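Local coordinates for pyruvate kinase (Cryptosporidium parvum, PDB 4DRS), which probably catalyses the last step of glycolysis, passing the phosphate of phosphoenolpyruvate to ADP to give pyruvate and ATP, with magnesium and potassium as cofactors, at residues E127-Q132 with L190-I195; T133-T138 with F184-V189; K158-G163 with P204-H209; I168-L173 with N200-G205. All blocks are in the same frame, centred on the assembly; numbering follows the deposited sequence.

How the contacts relate
All four contacts lie in the beta-rich B domain, which is inserted into the barrel chain between strand 105-109 and helix 215-226. Contact 2 is largely buried and joins two neighbouring strands through backbone bonds, apolar side chains and one cation-pi contact. Contact 1 continues from it at the surface. There the pairing is sparse, and a serine hydroxyl takes the place of a carbonyl. Contacts 2 and 4 belong to the same mixed sheet. Contact 4 is partly buried and comes near the ADP-site residue R116. Contact 3 is a surface meeting of two loops with no direct hydrogen bond. It shares P204 and G205 with contact 4. L173 of contact 4 touches L128 and L134.

Contact 1: residues E127-Q132 with L190-I195; sequences ELKAGQ and LNSVTI
E127 and T194 form an antiparallel, non-hydrogen-bonded pair, and their side chains run side by side in the same direction. The E127 chain starts at CB, which lies 4.2 Å from V193 O. E127 CG then comes within 3.5 Å of T194 OG1. E127 CD stays alongside, 4.0 Å from T194 CB. At the tip, E127 OE2 rests 3.4 Å from T194 CB. CG sits beside the backbone N (chi1 -52°) and the chain is extended beyond it, which keeps the carboxylate level with the threonine.

These two residues belong to a short two-stranded antiparallel ribbon on the surface of the B domain. Next along it, L128 N donates to V193 O at 3.1 Å in a nearly straight bond. Further on the regular pairing is lost. S192 OG accepts from A130 N at 2.7 Å, so a side-chain oxygen continues the cross-links. A130 CB fits beside that hydroxyl and also lies 3.3 Å from L190 O.

A type II turn from K129 to Q132 then reverses the first chain, with G131 at its positive-phi position. Q132 folds back over the turn, and its OE1 accepts from K129 N at 3.1 Å, with the donor above the amide carbonyl plane.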
loop_
_atom_site.group_PDB
_atom_site.type_symbol
_atom_site.label_atom_id
_atom_site.label_comp_id
_atom_site.label_asym_id
_atom_site.label_seq_id
_atom_site.Cartn_x
_atom_site.Cartn_y
_atom_site.Cartn_z
ATOM N N GLU A 127 7.448 52.943 31.999
ATOM C CA GLU A 127 8.126 51.735 32.475
ATOM C C GLU A 127 7.878 51.515 33.965
ATOM O O GLU A 127 7.586 52.464 34.699
ATOM C CB GLU A 127 9.635 51.837 32.237
ATOM C CG GLU A 127 10.039 52.199 30.817
ATOM C CD GLU A 127 11.544 52.208 30.624
ATOM O OE1 GLU A 127 12.238 52.976 31.330
ATOM O OE2 GLU A 127 12.035 51.452 29.759
ATOM N N LEU A 128 8.013 50.266 34.409
ATOM C CA LEU A 128 7.825 49.921 35.820
ATOM C C LEU A 128 8.977 49.089 36.387
ATOM O O LEU A 128 9.669 48.381 35.652
ATOM C CB LEU A 128 6.486 49.199 36.035
ATOM C CG LEU A 128 5.175 49.913 35.675
ATOM C CD1 LEU A 128 3.991 49.069 36.102
ATOM C CD2 LEU A 128 5.068 51.294 36.306
ATOM N N LYS A 129 9.168 49.193 37.701
ATOM C CA LYS A 129 10.222 48.472 38.413
ATOM C C LYS A 129 9.621 47.536 39.464
ATOM O O LYS A 129 8.676 47.903 40.165
ATOM C CB LYS A 129 11.194 49.463 39.064
ATOM C CG LYS A 129 12.482 48.846 39.591
ATOM C CD LYS A 129 13.340 49.877 40.307
ATOM C CE LYS A 129 14.597 49.242 40.881
ATOM N NZ LYS A 129 15.427 50.234 41.619
ATOM N N ALA A 130 10.179 46.329 39.563
ATOM C CA ALA A 130 9.734 45.324 40.530
ATOM C C ALA A 130 9.778 45.842 41.966
ATOM O O ALA A 130 10.722 46.534 42.354
ATOM C CB ALA A 130 10.571 44.061 40.397
ATOM N N GLY A 131 8.751 45.509 42.743
ATOM C CA GLY A 131 8.664 45.934 44.139
ATOM C C GLY A 131 7.627 47.013 44.399
ATOM O O GLY A 131 6.990 47.025 45.455
ATOM N N GLN A 132 7.465 47.924 43.438
ATOM C CA GLN A 132 6.477 48.999 43.542
ATOM C C GLN A 132 5.055 48.436 43.501
ATOM O O GLN A 132 4.812 47.384 42.903
ATOM C CB GLN A 132 6.681 50.043 42.433
ATOM C CG GLN A 132 6.133 49.643 41.069
ATOM C CD GLN A 132 6.288 50.729 40.023
ATOM O OE1 GLN A 132 7.382 50.966 39.509
ATOM N NE2 GLN A 132 5.183 51.385 39.688
ATOM N N LEU A 190 6.139 42.375 39.875
ATOM C CA LEU A 190 7.048 41.260 40.143
ATOM C C LEU A 190 8.342 41.348 39.339
ATOM O O LEU A 190 9.413 41.014 39.846
ATOM C CB LEU A 190 6.353 39.915 39.888
ATOM C CG LEU A 190 5.053 39.610 40.646
ATOM C CD1 LEU A 190 4.309 38.448 40.005
ATOM C CD2 LEU A 190 5.298 39.347 42.126
ATOM N N ASN A 191 8.236 41.784 38.083
ATOM C CA ASN A 191 9.397 41.897 37.198
ATOM C C ASN A 191 9.423 43.215 36.422
ATOM O O ASN A 191 8.420 43.612 35.821
ATOM C CB ASN A 191 9.473 40.700 36.243
ATOM C CG ASN A 191 9.675 39.380 36.972
ATOM O OD1 ASN A 191 8.772 38.880 37.646
ATOM N ND2 ASN A 191 10.863 38.804 36.830
ATOM N N SER A 192 10.580 43.877 36.440
ATOM C CA SER A 192 10.756 45.206 35.845
ATOM C C SER A 192 10.823 45.163 34.317
ATOM O O SER A 192 11.803 44.672 33.749
ATOM C CB SER A 192 12.021 45.871 36.396
ATOM O OG SER A 192 12.123 45.708 37.799
ATOM N N VAL A 193 9.782 45.685 33.664
ATOM C CA VAL A 193 9.688 45.711 32.193
ATOM C C VAL A 193 9.042 47.022 31.706
ATOM O O VAL A 193 8.532 47.809 32.508
ATOM C CB VAL A 193 8.918 44.476 31.637
ATOM C CG1 VAL A 193 8.904 44.464 30.114
ATOM C CG2 VAL A 193 9.528 43.172 32.135
ATOM N N THR A 194 9.081 47.246 30.391
ATOM C CA THR A 194 8.508 48.438 29.758
ATOM C C THR A 194 7.281 48.113 28.889
ATOM O O THR A 194 7.302 47.162 28.103
ATOM C CB THR A 194 9.571 49.197 28.927
ATOM O OG1 THR A 194 8.941 50.219 28.144
ATOM C CG2 THR A 194 10.349 48.254 28.004
ATOM N N ILE A 195 6.222 48.910 29.042
ATOM C CA ILE A 195 4.961 48.719 28.301
ATOM C C ILE A 195 4.339 50.040 27.831
ATOM O O ILE A 195 4.624 51.102 28.388
ATOM C CB ILE A 195 3.904 47.942 29.128
ATOM C CG1 ILE A 195 3.691 48.597 30.501
ATOM C CG2 ILE A 195 4.282 46.470 29.259
ATOM C CD1 ILE A 195 2.301 48.402 31.071
#

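Contact 2: residues T133-T138 with F184-V189; sequences TLKITT and FIVCKV
K135 reaches diagonally across to F184 on the neighbouring strand, and its amino end stands over the phenyl ring. The lysine is fully extended, with CG anti to the backbone N (chi1 -172°). K135 CE comes obliquely to the ring, 3.8 Å from F184 CD2. K135 NZ lies 4.8 Å from the ring centroid and 15° off the normal, in a cation-pi contact. The ring is turned into this place by a chi1 of 73°, which sets F184 CG between its own backbone N and carbonyl carbon. V186 CG2, two residues along the same strand, meets the ring edge in plane. T133 lies beyond V186 on this face, with T133 CB 4.1 Å from V186 CG1.

The opposite face is apolar and buried. I136 and I185 lie side by side and point the same way, with I136 CB 4.0 Å from I185 CG1. I136 CD1 reaches on to C187 SG, also at 4.0 Å. L134 CB packs on V189 CG2 at the end of the ladder.

The backbones are antiparallel. I136 and I185 bond to each other both ways, and C187 N donates to L134 O at 2.7 Å. The return bond from L134 N to C187 O is weak, being bent.

Both strands are interior to the mixed sheet of the B domain. Strand 133-137 has strand 148-150 on its other side, parallel to it. Strand 184-188 continues the sheet antiparallel to strand 173-180. L173 covers L134, while C151 and L156 lie against I136 and I185 respectively.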
loop_
_atom_site.group_PDB
_atom_site.type_symbol
_atom_site.label_atom_id
_atom_site.label_comp_id
_atom_site.label_asym_id
_atom_site.label_seq_id
_atom_site.Cartn_x
_atom_site.Cartn_y
_atom_site.Cartn_z
ATOM N N THR A 133 4.125 49.135 44.147
ATOM C CA THR A 133 2.725 48.716 44.149
ATOM C C THR A 133 1.933 49.495 43.099
ATOM O O THR A 133 1.693 50.697 43.248
ATOM C CB THR A 133 2.064 48.852 45.542
ATOM O OG1 THR A 133 1.937 50.236 45.890
ATOM C CG2 THR A 133 2.876 48.124 46.612
ATOM N N LEU A 134 1.547 48.799 42.031
ATOM C CA LEU A 134 0.786 49.402 40.940
ATOM C C LEU A 134 -0.717 49.234 41.137
ATOM O O LEU A 134 -1.203 48.125 41.369
ATOM C CB LEU A 134 1.207 48.809 39.589
ATOM C CG LEU A 134 0.408 49.231 38.350
ATOM C CD1 LEU A 134 0.811 50.619 37.862
ATOM C CD2 LEU A 134 0.558 48.204 37.240
ATOM N N LYS A 135 -1.439 50.346 41.039
ATOM C CA LYS A 135 -2.896 50.354 41.122
ATOM C C LYS A 135 -3.498 50.228 39.722
ATOM O O LYS A 135 -2.932 50.735 38.749
ATOM C CB LYS A 135 -3.373 51.642 41.798
ATOM C CG LYS A 135 -4.859 51.694 42.116
ATOM C CD LYS A 135 -5.236 53.037 42.723
ATOM C CE LYS A 135 -6.737 53.150 42.934
ATOM N NZ LYS A 135 -7.111 54.465 43.524
ATOM N N ILE A 136 -4.632 49.538 39.625
ATOM C CA ILE A 136 -5.351 49.386 38.361
ATOM C C ILE A 136 -6.836 49.674 38.575
ATOM O O ILE A 136 -7.552 48.870 39.173
ATOM C CB ILE A 136 -5.157 47.976 37.744
ATOM C CG1 ILE A 136 -3.667 47.641 37.586
ATOM C CG2 ILE A 136 -5.857 47.880 36.393
ATOM C CD1 ILE A 136 -3.374 46.181 37.310
ATOM N N THR A 137 -7.287 50.831 38.094
ATOM C CA THR A 137 -8.692 51.234 38.216
ATOM C C THR A 137 -9.527 50.715 37.044
ATOM O O THR A 137 -8.983 50.401 35.983
ATOM C CB THR A 137 -8.840 52.770 38.354
ATOM O OG1 THR A 137 -10.227 53.119 38.459
ATOM C CG2 THR A 137 -8.219 53.497 37.161
ATOM N N THR A 138 -10.839 50.615 37.250
ATOM C CA THR A 138 -11.770 50.198 36.196
ATOM C C THR A 138 -12.418 51.409 35.516
ATOM O O THR A 138 -13.203 51.263 34.572
ATOM C CB THR A 138 -12.863 49.242 36.726
ATOM O OG1 THR A 138 -13.614 49.888 37.761
ATOM C CG2 THR A 138 -12.244 47.963 37.269
ATOM N N PHE A 184 -11.375 48.911 41.615
ATOM C CA PHE A 184 -9.922 48.875 41.423
ATOM C C PHE A 184 -9.262 47.671 42.093
ATOM O O PHE A 184 -9.866 47.004 42.932
ATOM C CB PHE A 184 -9.282 50.161 41.959
ATOM C CG PHE A 184 -9.255 50.245 43.460
ATOM C CD1 PHE A 184 -10.368 50.691 44.168
ATOM C CD2 PHE A 184 -8.116 49.872 44.170
ATOM C CE1 PHE A 184 -10.345 50.767 45.554
ATOM C CE2 PHE A 184 -8.087 49.943 45.555
ATOM C CZ PHE A 184 -9.203 50.391 46.248
ATOM N N ILE A 185 -8.013 47.411 41.708
ATOM C CA ILE A 185 -7.144 46.466 42.412
ATOM C C ILE A 185 -5.752 47.069 42.577
ATOM O O ILE A 185 -5.329 47.900 41.772
ATOM C CB ILE A 185 -7.029 45.088 41.705
ATOM C CG1 ILE A 185 -6.474 45.236 40.279
ATOM C CG2 ILE A 185 -8.365 44.349 41.727
ATOM C CD1 ILE A 185 -6.034 43.933 39.648
ATOM N N VAL A 186 -5.055 46.660 43.631
ATOM C CA VAL A 186 -3.670 47.064 43.846
ATOM C C VAL A 186 -2.788 45.826 43.715
ATOM O O VAL A 186 -3.012 44.818 44.388
ATOM C CB VAL A 186 -3.463 47.740 45.224
ATOM C CG1 VAL A 186 -2.031 48.236 45.373
ATOM C CG2 VAL A 186 -4.441 48.892 45.412
ATOM N N CYS A 187 -1.799 45.910 42.831
ATOM C CA CYS A 187 -0.905 44.792 42.562
ATOM C C CYS A 187 0.532 45.112 42.955
ATOM O O CYS A 187 0.877 46.271 43.195
ATOM C CB CYS A 187 -0.965 44.412 41.083
ATOM S SG CYS A 187 -2.593 43.877 40.517
ATOM N N LYS A 188 1.358 44.071 43.022
ATOM C CA LYS A 188 2.781 44.225 43.297
ATOM C C LYS A 188 3.574 43.798 42.066
ATOM O O LYS A 188 3.550 42.626 41.679
ATOM C CB LYS A 188 3.185 43.392 44.516
ATOM C CG LYS A 188 4.589 43.675 45.035
ATOM C CD LYS A 188 4.969 42.740 46.177
ATOM C CE LYS A 188 5.275 41.333 45.680
ATOM N NZ LYS A 188 5.627 40.420 46.803
ATOM N N VAL A 189 4.260 44.765 41.455
ATOM C CA VAL A 189 5.078 44.521 40.264
ATOM C C VAL A 189 6.172 43.502 40.583
ATOM O O VAL A 189 7.010 43.728 41.458
ATOM C CB VAL A 189 5.688 45.830 39.708
ATOM C CG1 VAL A 189 6.596 45.545 38.519
ATOM C CG2 VAL A 189 4.587 46.801 39.306
#

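Contact 3: residues K158-G163 with P204-H209; sequences KSVQIG and PGCKVH
The first torsions of S159, C206 and H209 are alike, each placing the outer group beside its own backbone N (chi1 -61°, -60° and -58°). In S159 this turns the hydroxyl toward H209; the backbone carbonyl meets C206. In C206 it brings the thiol to S159 O. In H209 it brings an edge of the imidazole to the serine.

S159 O receives C206 with two atoms, since C206 CB and C206 SG are each 3.5 Å from it. C206 SG also lies 4.5 Å from V160 CG1, a loose apolar touch. S159 OG lies at the edge of the H209 ring and near the ring plane, 3.6 Å from H209 CD2. The same oxygen is 4.0 Å from K207 O.

No hydrogen bond passes directly between the two loops. S159 OG is instead held by L155 O and by the hydroxyl of Y153. That hydroxyl also takes part in a hydrogen bond with H209 N. Y153 is therefore a polar bridge between the loops, and the direct meeting is mostly van der Waals.

The contact joins two parts of the B domain near its return to the barrel. Loop 158-163 lies between strands 148-150 and 165-168, and V160 packs on V177 and I180 of strand 173-180. Segment 204-209 leaves strand 201-202 and runs toward helix 215-226, with P204 resting on T165 and L167 of strand 165-168.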
loop_
_atom_site.group_PDB
_atom_site.type_symbol
_atom_site.label_atom_id
_atom_site.label_comp_id
_atom_site.label_asym_id
_atom_site.label_seq_id
_atom_site.Cartn_x
_atom_site.Cartn_y
_atom_site.Cartn_z
ATOM N N LYS A 158 -14.089 41.676 40.868
ATOM C CA LYS A 158 -14.867 40.485 41.199
ATOM C C LYS A 158 -14.388 39.234 40.452
ATOM O O LYS A 158 -15.072 38.211 40.447
ATOM C CB LYS A 158 -16.357 40.734 40.920
ATOM C CG LYS A 158 -16.934 41.943 41.647
ATOM C CD LYS A 158 -18.385 42.214 41.275
ATOM C CE LYS A 158 -19.344 41.318 42.043
ATOM N NZ LYS A 158 -20.754 41.785 41.944
ATOM N N SER A 159 -13.211 39.318 39.834
ATOM C CA SER A 159 -12.674 38.218 39.026
ATOM C C SER A 159 -11.334 37.688 39.536
ATOM O O SER A 159 -10.897 36.604 39.140
ATOM C CB SER A 159 -12.542 38.646 37.563
ATOM O OG SER A 159 -13.807 38.988 37.027
ATOM N N VAL A 160 -10.685 38.463 40.400
ATOM C CA VAL A 160 -9.430 38.050 41.028
ATOM C C VAL A 160 -9.606 37.850 42.535
ATOM O O VAL A 160 -10.654 38.172 43.095
ATOM C CB VAL A 160 -8.278 39.054 40.759
ATOM C CG1 VAL A 160 -7.980 39.145 39.267
ATOM C CG2 VAL A 160 -8.592 40.428 41.339
ATOM N N GLN A 161 -8.578 37.305 43.176
ATOM C CA GLN A 161 -8.514 37.231 44.636
ATOM C C GLN A 161 -7.112 37.616 45.102
ATOM O O GLN A 161 -6.184 37.668 44.294
ATOM C CB GLN A 161 -8.914 35.840 45.141
ATOM C CG GLN A 161 -8.220 34.682 44.437
ATOM C CD GLN A 161 -8.518 33.337 45.072
ATOM O OE1 GLN A 161 -9.671 32.994 45.330
ATOM N NE2 GLN A 161 -7.470 32.560 45.320
ATOM N N ILE A 162 -6.964 37.908 46.394
ATOM C CA ILE A 162 -5.653 38.228 46.960
ATOM C C ILE A 162 -4.683 37.103 46.603
ATOM O O ILE A 162 -4.905 35.947 46.968
ATOM C CB ILE A 162 -5.709 38.415 48.500
ATOM C CG1 ILE A 162 -6.789 39.436 48.909
ATOM C CG2 ILE A 162 -4.333 38.769 49.061
ATOM C CD1 ILE A 162 -6.510 40.884 48.548
ATOM N N GLY A 163 -3.634 37.440 45.858
ATOM C CA GLY A 163 -2.637 36.453 45.449
ATOM C C GLY A 163 -2.668 36.066 43.980
ATOM O O GLY A 163 -1.703 35.485 43.474
ATOM N N PRO A 204 -4.617 34.580 34.468
ATOM C CA PRO A 204 -4.398 33.131 34.542
ATOM C C PRO A 204 -5.186 32.472 35.672
ATOM O O PRO A 204 -5.189 32.970 36.801
ATOM C CB PRO A 204 -2.892 33.015 34.813
ATOM C CG PRO A 204 -2.313 34.279 34.284
ATOM C CD PRO A 204 -3.348 35.324 34.573
ATOM N N GLY A 205 -5.856 31.367 35.353
ATOM C CA GLY A 205 -6.660 30.629 36.325
ATOM C C GLY A 205 -7.932 31.333 36.775
ATOM O O GLY A 205 -8.603 30.875 37.703
ATOM N N CYS A 206 -8.264 32.444 36.121
ATOM C CA CYS A 206 -9.458 33.213 36.459
ATOM C C CYS A 206 -10.451 33.222 35.300
ATOM O O CYS A 206 -10.061 33.319 34.134
ATOM C CB CYS A 206 -9.088 34.648 36.852
ATOM S SG CYS A 206 -7.981 34.798 38.278
ATOM N N LYS A 207 -11.733 33.105 35.633
ATOM C CA LYS A 207 -12.801 33.182 34.643
ATOM C C LYS A 207 -13.064 34.644 34.292
ATOM O O LYS A 207 -13.335 35.467 35.171
ATOM C CB LYS A 207 -14.076 32.496 35.165
ATOM C CG LYS A 207 -15.289 32.539 34.234
ATOM C CD LYS A 207 -15.076 31.748 32.945
ATOM C CE LYS A 207 -16.372 31.569 32.162
ATOM N NZ LYS A 207 -16.899 32.844 31.587
ATOM N N VAL A 208 -12.961 34.957 33.004
ATOM C CA VAL A 208 -13.250 36.294 32.498
ATOM C C VAL A 208 -14.730 36.368 32.129
ATOM O O VAL A 208 -15.200 35.626 31.262
ATOM C CB VAL A 208 -12.368 36.645 31.278
ATOM C CG1 VAL A 208 -12.730 38.017 30.719
ATOM C CG2 VAL A 208 -10.893 36.595 31.654
ATOM N N HIS A 209 -15.460 37.260 32.791
ATOM C CA HIS A 209 -16.904 37.371 32.583
ATOM C C HIS A 209 -17.254 38.317 31.458
ATOM O O HIS A 209 -17.914 39.340 31.657
ATOM C CB HIS A 209 -17.616 37.729 33.887
ATOM C CG HIS A 209 -17.385 36.731 34.999
ATOM N ND1 HIS A 209 -18.035 35.554 35.064
ATOM C CD2 HIS A 209 -16.531 36.772 36.103
ATOM C CE1 HIS A 209 -17.622 34.873 36.152
ATOM N NE2 HIS A 209 -16.701 35.621 36.787
#

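Contact 4: residues I168-L173 with N200-G205; sequences IADGSL and NMNLPG
A169 and N200 are joined by a backbone hydrogen bond: A169 N donates to N200 O at 2.7 Å, from 40° above the carbonyl plane. The same oxygen takes a CA-H...O contact from I168 CA at 3.3 Å, and I168 CG2 lies beside it.

The apolar contact is between I168 and M201, an antiparallel, non-hydrogen-bonded pair. Their side chains lie side by side and point the same way, with I168 CG1 3.7 Å from M201 CG.

The side-chain polar contact is between D170 and N200. D170 OD2 comes to 2.9 Å from N200 ND2, but the angle is too poor for a hydrogen bond. The carboxylate and amide planes are 32° apart. N200 also touches R116, which binds ADP in this enzyme, although none is bound here.

Within segment 168-173, A169, D170 and G171 all have positive phi and turn the chain sharply. S172 OG donates to A169 O at 2.8 Å. S172 N and L173 N both bond to I168 O, which makes a classic beta bulge.

This turn links strand 165-168 to strand 173-180, and strand 201-202 pairs with the former at the sheet edge. I195 of strand 194-195 covers the turn.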
loop_
_atom_site.group_PDB
_atom_site.type_symbol
_atom_site.label_atom_id
_atom_site.label_comp_id
_atom_site.label_asym_id
_atom_site.label_seq_id
_atom_site.Cartn_x
_atom_site.Cartn_y
_atom_site.Cartn_z
ATOM N N ILE A 168 0.176 41.648 31.852
ATOM C CA ILE A 168 -0.054 42.745 30.917
ATOM C C ILE A 168 0.911 42.651 29.733
ATOM O O ILE A 168 2.083 42.306 29.908
ATOM C CB ILE A 168 0.029 44.122 31.620
ATOM C CG1 ILE A 168 -1.005 44.189 32.752
ATOM C CG2 ILE A 168 -0.194 45.258 30.628
ATOM C CD1 ILE A 168 -0.902 45.402 33.654
ATOM N N ALA A 169 0.395 42.948 28.538
ATOM C CA ALA A 169 1.142 42.893 27.272
ATOM C C ALA A 169 1.690 41.496 26.948
ATOM O O ALA A 169 2.821 41.353 26.474
ATOM C CB ALA A 169 2.246 43.947 27.237
ATOM N N ASP A 170 0.864 40.480 27.204
ATOM C CA ASP A 170 1.201 39.067 26.974
ATOM C C ASP A 170 2.508 38.638 27.647
ATOM O O ASP A 170 3.462 38.228 26.980
ATOM C CB ASP A 170 1.214 38.735 25.473
ATOM C CG ASP A 170 -0.171 38.776 24.850
ATOM O OD1 ASP A 170 -1.067 38.038 25.318
ATOM O OD2 ASP A 170 -0.357 39.539 23.878
ATOM N N GLY A 171 2.537 38.739 28.973
ATOM C CA GLY A 171 3.698 38.333 29.761
ATOM C C GLY A 171 4.841 39.329 29.718
ATOM O O GLY A 171 5.989 38.955 29.467
ATOM N N SER A 172 4.522 40.598 29.957
ATOM C CA SER A 172 5.532 41.646 30.061
ATOM C C SER A 172 5.532 42.203 31.476
ATOM O O SER A 172 6.551 42.165 32.165
ATOM C CB SER A 172 5.278 42.755 29.038
ATOM O OG SER A 172 5.181 42.227 27.727
ATOM N N LEU A 173 4.379 42.706 31.909
ATOM C CA LEU A 173 4.206 43.179 33.273
ATOM C C LEU A 173 3.466 42.128 34.099
ATOM O O LEU A 173 2.242 41.987 34.002
ATOM C CB LEU A 173 3.469 44.524 33.289
ATOM C CG LEU A 173 3.199 45.209 34.632
ATOM C CD1 LEU A 173 4.489 45.520 35.376
ATOM C CD2 LEU A 173 2.390 46.474 34.407
ATOM N N ASN A 200 -2.463 44.398 26.011
ATOM C CA ASN A 200 -3.204 43.197 26.394
ATOM C C ASN A 200 -3.158 42.962 27.903
ATOM O O ASN A 200 -2.220 43.394 28.575
ATOM C CB ASN A 200 -2.629 41.976 25.671
ATOM C CG ASN A 200 -2.312 42.254 24.211
ATOM O OD1 ASN A 200 -3.212 42.338 23.374
ATOM N ND2 ASN A 200 -1.027 42.395 23.899
ATOM N N MET A 201 -4.175 42.286 28.430
ATOM C CA MET A 201 -4.192 41.906 29.839
ATOM C C MET A 201 -4.717 40.484 29.991
ATOM O O MET A 201 -5.631 40.073 29.277
ATOM C CB MET A 201 -5.026 42.886 30.667
ATOM C CG MET A 201 -4.486 43.116 32.070
ATOM S SD MET A 201 -5.292 44.457 32.972
ATOM C CE MET A 201 -6.491 43.534 33.931
ATOM N N ASN A 202 -4.126 39.736 30.918
ATOM C CA ASN A 202 -4.476 38.334 31.126
ATOM C C ASN A 202 -4.671 37.998 32.596
ATOM O O ASN A 202 -3.958 38.516 33.461
ATOM C CB ASN A 202 -3.397 37.427 30.541
ATOM C CG ASN A 202 -3.177 37.654 29.058
ATOM O OD1 ASN A 202 -4.013 37.291 28.230
ATOM N ND2 ASN A 202 -2.036 38.253 28.714
ATOM N N LEU A 203 -5.634 37.119 32.866
ATOM C CA LEU A 203 -5.914 36.660 34.223
ATOM C C LEU A 203 -5.843 35.129 34.303
ATOM O O LEU A 203 -6.873 34.451 34.214
ATOM C CB LEU A 203 -7.283 37.169 34.699
ATOM C CG LEU A 203 -7.612 38.662 34.580
ATOM C CD1 LEU A 203 -9.060 38.909 34.966
ATOM C CD2 LEU A 203 -6.677 39.522 35.417
ATOM N N PRO A 204 -4.617 34.580 34.468
ATOM C CA PRO A 204 -4.398 33.131 34.542
ATOM C C PRO A 204 -5.186 32.472 35.672
ATOM O O PRO A 204 -5.189 32.970 36.801
ATOM C CB PRO A 204 -2.892 33.015 34.813
ATOM C CG PRO A 204 -2.313 34.279 34.284
ATOM C CD PRO A 204 -3.348 35.324 34.573
ATOM N N GLY A 205 -5.856 31.367 35.353
ATOM C CA GLY A 205 -6.660 30.629 36.325
ATOM C C GLY A 205 -7.932 31.333 36.775
ATOM O O GLY A 205 -8.603 30.875 37.703
#